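Local coordinates for leucine aminopeptidase (Parabacteroides distasonis, PDB 3TC8), which probably acts as a zinc-dependent aminopeptidase of peptidase family M28, a family also linked to glutaminyl-peptide cyclotransferase activity, at residues N190-Y195 against R258-S262. Numbering follows the deposited sequence. Where two conformers were deposited one is given.
Sequences NYTAEY and RNIPS
Residues 190-195 and 258-262 run side by side in the same direction, their end-to-end lines 15° apart, and come nearest at Tyr-195 and Pro-261, whose CA atoms are 5.0 Å apart. Both are loops leading from a helix into neighbouring parallel strands, 195-200 and 262-266, at one edge of the central mixed sheet of this M28-type alpha/beta fold. The contact lies away from the zinc site.

Ile-260 points its side chain at the 190-195 loop. Its CD1 reaches Tyr-191 CE2 at 3.7 Å, and the two side chains cross at about a right angle. The same methyl also meets Ala-193 CB. With CG2 anti to the backbone N, that branch meets Tyr-195 C at 3.6 Å. An alanine here would remove CG1, CG2 and CD1, and would probably open a gap beside the Tyr-191 ring, Ala-193 and the Tyr-195 carbonyl carbon.

Arg-258 binds the start of the other loop. In the conformer described here, its chain bends at chi2 (-93°) and chi3, and CD comes to the edge of the Tyr-191 ring. NH1 donates to Tyr-191 O at 3.0 Å. The oxygen lies in the guanidinium plane, while the donor is tilted 20° from the carbonyl plane. NE is hydrogen-bonded to Ala-183 O, so the guanidinium also ties the 258-262 loop to the end of helix 177-184. Tyr-191 OH is hydrogen-bonded to Asp-152 OD2, and the Tyr-191 ring meets Trp-182 and His-187.

Waters also bridge the loops. One joins Thr-192 OG1 to Arg-258 O. Another, at the Asn-190 end, joins Asn-190 ND2 to NH1 of the same Arg-258 conformer. Near the strands, Pro-261 CD packs on Glu-194 O, and Tyr-195 CA makes a CA-H...O contact of 3.2 Å with Pro-261 O.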
ATOM      1  N   ASN A 190      12.566  -0.919 -18.377  1.00 18.32           N
ATOM      2  CA  ASN A 190      12.292   0.505 -18.433  1.00 19.06           C
ATOM      3  C   ASN A 190      10.830   0.811 -18.157  1.00 16.50           C
ATOM      4  O   ASN A 190      10.249   1.745 -18.726  1.00 18.75           O
ATOM      5  CB  ASN A 190      12.743   1.124 -19.735  1.00 20.26           C
ATOM      6  CG  ASN A 190      14.221   0.967 -19.964  1.00 24.08           C
ATOM      7  OD1 ASN A 190      14.611   0.403 -20.952  1.00 28.00           O
ATOM      8  ND2 ASN A 190      15.018   1.315 -18.965  1.00 25.20           N
ATOM      9  N   TYR A 191      10.245   0.088 -17.211  1.00 15.34           N
ATOM     10  CA  TYR A 191       8.864   0.273 -16.849  1.00 13.38           C
ATOM     11  C   TYR A 191       8.608   1.738 -16.559  1.00 13.14           C
ATOM     12  O   TYR A 191       9.329   2.349 -15.776  1.00 13.69           O
ATOM     13  CB  TYR A 191       8.513  -0.570 -15.622  1.00 12.73           C
ATOM     14  CG  TYR A 191       7.103  -0.305 -15.144  1.00 11.50           C
ATOM     15  CD1 TYR A 191       6.020  -0.877 -15.763  1.00 11.11           C
ATOM     16  CD2 TYR A 191       6.837   0.606 -14.124  1.00 11.00           C
ATOM     17  CE1 TYR A 191       4.711  -0.560 -15.369  1.00 10.46           C
ATOM     18  CE2 TYR A 191       5.574   0.877 -13.712  1.00 10.14           C
ATOM     19  CZ  TYR A 191       4.492   0.321 -14.352  1.00  9.81           C
ATOM     20  OH  TYR A 191       3.240   0.650 -13.929  1.00 10.20           O
ATOM     21  N   THR A 192       7.479   2.227 -17.051  1.00 12.25           N
ATOM     22  CA  THR A 192       7.003   3.557 -16.724  1.00 12.22           C
ATOM     23  C   THR A 192       5.476   3.541 -16.600  1.00 11.74           C
ATOM     24  O   THR A 192       4.808   2.626 -17.059  1.00 13.03           O
ATOM     25  CB  THR A 192       7.480   4.596 -17.749  1.00 14.70           C
ATOM     26  OG1 THR A 192       7.276   5.890 -17.196  1.00 17.52           O
ATOM     27  CG2 THR A 192       6.783   4.455 -19.063  1.00 16.81           C
ATOM     28  N   ALA A 193       4.971   4.592 -16.003  1.00 11.05           N
ATOM     29  CA  ALA A 193       3.538   4.849 -15.921  1.00 10.50           C
ATOM     30  C   ALA A 193       3.360   6.355 -15.874  1.00 10.87           C
ATOM     31  O   ALA A 193       4.273   7.090 -15.524  1.00 12.18           O
ATOM     32  CB  ALA A 193       2.938   4.173 -14.662  1.00 11.65           C
ATOM     33  N   GLU A 194       2.146   6.824 -16.144  1.00 10.40           N
ATOM     34  CA  GLU A 194       1.858   8.234 -16.125  1.00 11.03           C
ATOM     35  C   GLU A 194       1.971   8.780 -14.704  1.00 10.68           C
ATOM     36  O   GLU A 194       2.473   9.879 -14.503  1.00 12.59           O
ATOM     37  CB  GLU A 194       0.451   8.490 -16.670  1.00 12.40           C
ATOM     38  CG  GLU A 194       0.226   8.013 -18.121  1.00 17.82           C
ATOM     39  CD  GLU A 194       1.139   8.670 -19.122  1.00 26.87           C
ATOM     40  OE1 GLU A 194       1.026   9.905 -19.213  1.00 32.09           O
ATOM     41  OE2 GLU A 194       1.958   7.965 -19.803  1.00 32.68           O
ATOM     42  N   TYR A 195       1.466   8.018 -13.746  1.00  9.95           N
ATOM     43  CA  TYR A 195       1.539   8.379 -12.329  1.00  9.66           C
ATOM     44  C   TYR A 195       1.309   7.115 -11.526  1.00  8.81           C
ATOM     45  O   TYR A 195       0.891   6.094 -12.045  1.00  8.87           O
ATOM     46  CB  TYR A 195       0.529   9.488 -11.938  1.00 10.50           C
ATOM     47  CG  TYR A 195      -0.932   9.120 -12.112  1.00 10.29           C
ATOM     48  CD1 TYR A 195      -1.630   8.486 -11.091  1.00 11.33           C
ATOM     49  CD2 TYR A 195      -1.640   9.432 -13.257  1.00 10.78           C
ATOM     50  CE1 TYR A 195      -2.941   8.142 -11.213  1.00 11.60           C
ATOM     51  CE2 TYR A 195      -2.969   9.074 -13.404  1.00 12.02           C
ATOM     52  CZ  TYR A 195      -3.633   8.409 -12.367  1.00 10.92           C
ATOM     53  OH  TYR A 195      -4.941   8.046 -12.442  1.00 13.25           O
ATOM     54  N   ARG A 258      12.227   5.111 -10.592  1.00 15.85           N
ATOM     55  CA  ARG A 258      11.537   4.975 -11.920  0.50 15.87           C
ATOM     56  C   ARG A 258      11.091   6.274 -12.477  1.00 15.95           C
ATOM     57  O   ARG A 258      10.574   6.315 -13.599  1.00 18.34           O
ATOM     58  CB  ARG A 258      10.260   4.122 -11.922  0.50 14.92           C
ATOM     59  CG  ARG A 258      10.366   2.733 -11.407  0.50 14.28           C
ATOM     60  CD  ARG A 258      10.636   1.655 -12.456  0.50 10.74           C
ATOM     61  NE  ARG A 258      12.071   1.608 -12.658  0.50 10.34           N
ATOM     62  CZ  ARG A 258      12.733   1.866 -13.764  0.50 11.47           C
ATOM     63  NH1 ARG A 258      12.148   2.141 -14.924  0.50 13.88           N
ATOM     64  NH2 ARG A 258      14.036   1.781 -13.697  0.50 12.32           N
ATOM     65  N   ASN A 259      11.226   7.376 -11.719  1.00 15.10           N
ATOM     66  CA  ASN A 259      10.806   8.692 -12.194  0.50 15.61           C
ATOM     67  C   ASN A 259       9.330   8.699 -12.570  1.00 14.73           C
ATOM     68  O   ASN A 259       8.933   9.312 -13.544  1.00 18.26           O
ATOM     69  CB  ASN A 259      11.665   9.164 -13.387  0.50 17.09           C
ATOM     70  CG  ASN A 259      11.581  10.651 -13.605  0.50 18.51           C
ATOM     71  OD1 ASN A 259      11.505  11.428 -12.648  0.50 19.68           O
ATOM     72  ND2 ASN A 259      11.580  11.062 -14.874  0.50 21.90           N
ATOM     73  N   ILE A 260       8.512   8.004 -11.779  1.00 12.41           N
ATOM     74  CA  ILE A 260       7.051   8.019 -11.928  1.00 12.02           C
ATOM     75  C   ILE A 260       6.502   8.914 -10.831  1.00 11.90           C
ATOM     76  O   ILE A 260       6.655   8.581  -9.653  1.00 11.58           O
ATOM     77  CB  ILE A 260       6.435   6.613 -11.837  1.00 11.48           C
ATOM     78  CG1 ILE A 260       6.967   5.702 -12.960  1.00 12.07           C
ATOM     79  CG2 ILE A 260       4.899   6.727 -11.855  1.00 12.34           C
ATOM     80  CD1 ILE A 260       6.636   4.237 -12.727  1.00 13.03           C
ATOM     81  N   PRO A 261       5.877  10.062 -11.206  1.00 11.50           N
ATOM     82  CA  PRO A 261       5.264  10.922 -10.188  1.00 10.78           C
ATOM     83  C   PRO A 261       4.216  10.126  -9.402  1.00 10.44           C
ATOM     84  O   PRO A 261       3.277   9.629 -10.008  1.00 11.22           O
ATOM     85  CB  PRO A 261       4.630  12.073 -10.992  1.00 12.10           C
ATOM     86  CG  PRO A 261       5.394  12.061 -12.311  1.00 15.45           C
ATOM     87  CD  PRO A 261       5.676  10.596 -12.567  1.00 12.90           C
ATOM     88  N   SER A 262       4.378  10.071  -8.085  1.00  9.73           N
ATOM     89  CA  SER A 262       3.560   9.170  -7.258  1.00  9.00           C
ATOM     90  C   SER A 262       3.146   9.857  -5.988  1.00  9.14           C
ATOM     91  O   SER A 262       3.876  10.702  -5.433  1.00 10.61           O
ATOM     92  CB  SER A 262       4.303   7.882  -6.958  1.00  9.76           C
ATOM     93  OG  SER A 262       4.677   7.182  -8.102  1.00 10.58           O
TER
HETATM   94  O   HOH W   1      14.777   2.900 -16.641  1.00 44.69           O
HETATM   95  O   HOH W   2      10.249   5.303 -16.025  1.00 37.27           O
HETATM   96  O   HOH W   3       9.113   7.305 -15.982  1.00 30.93           O
HETATM   97  O   HOH W   4       6.293   8.911 -15.770  1.00 28.69           O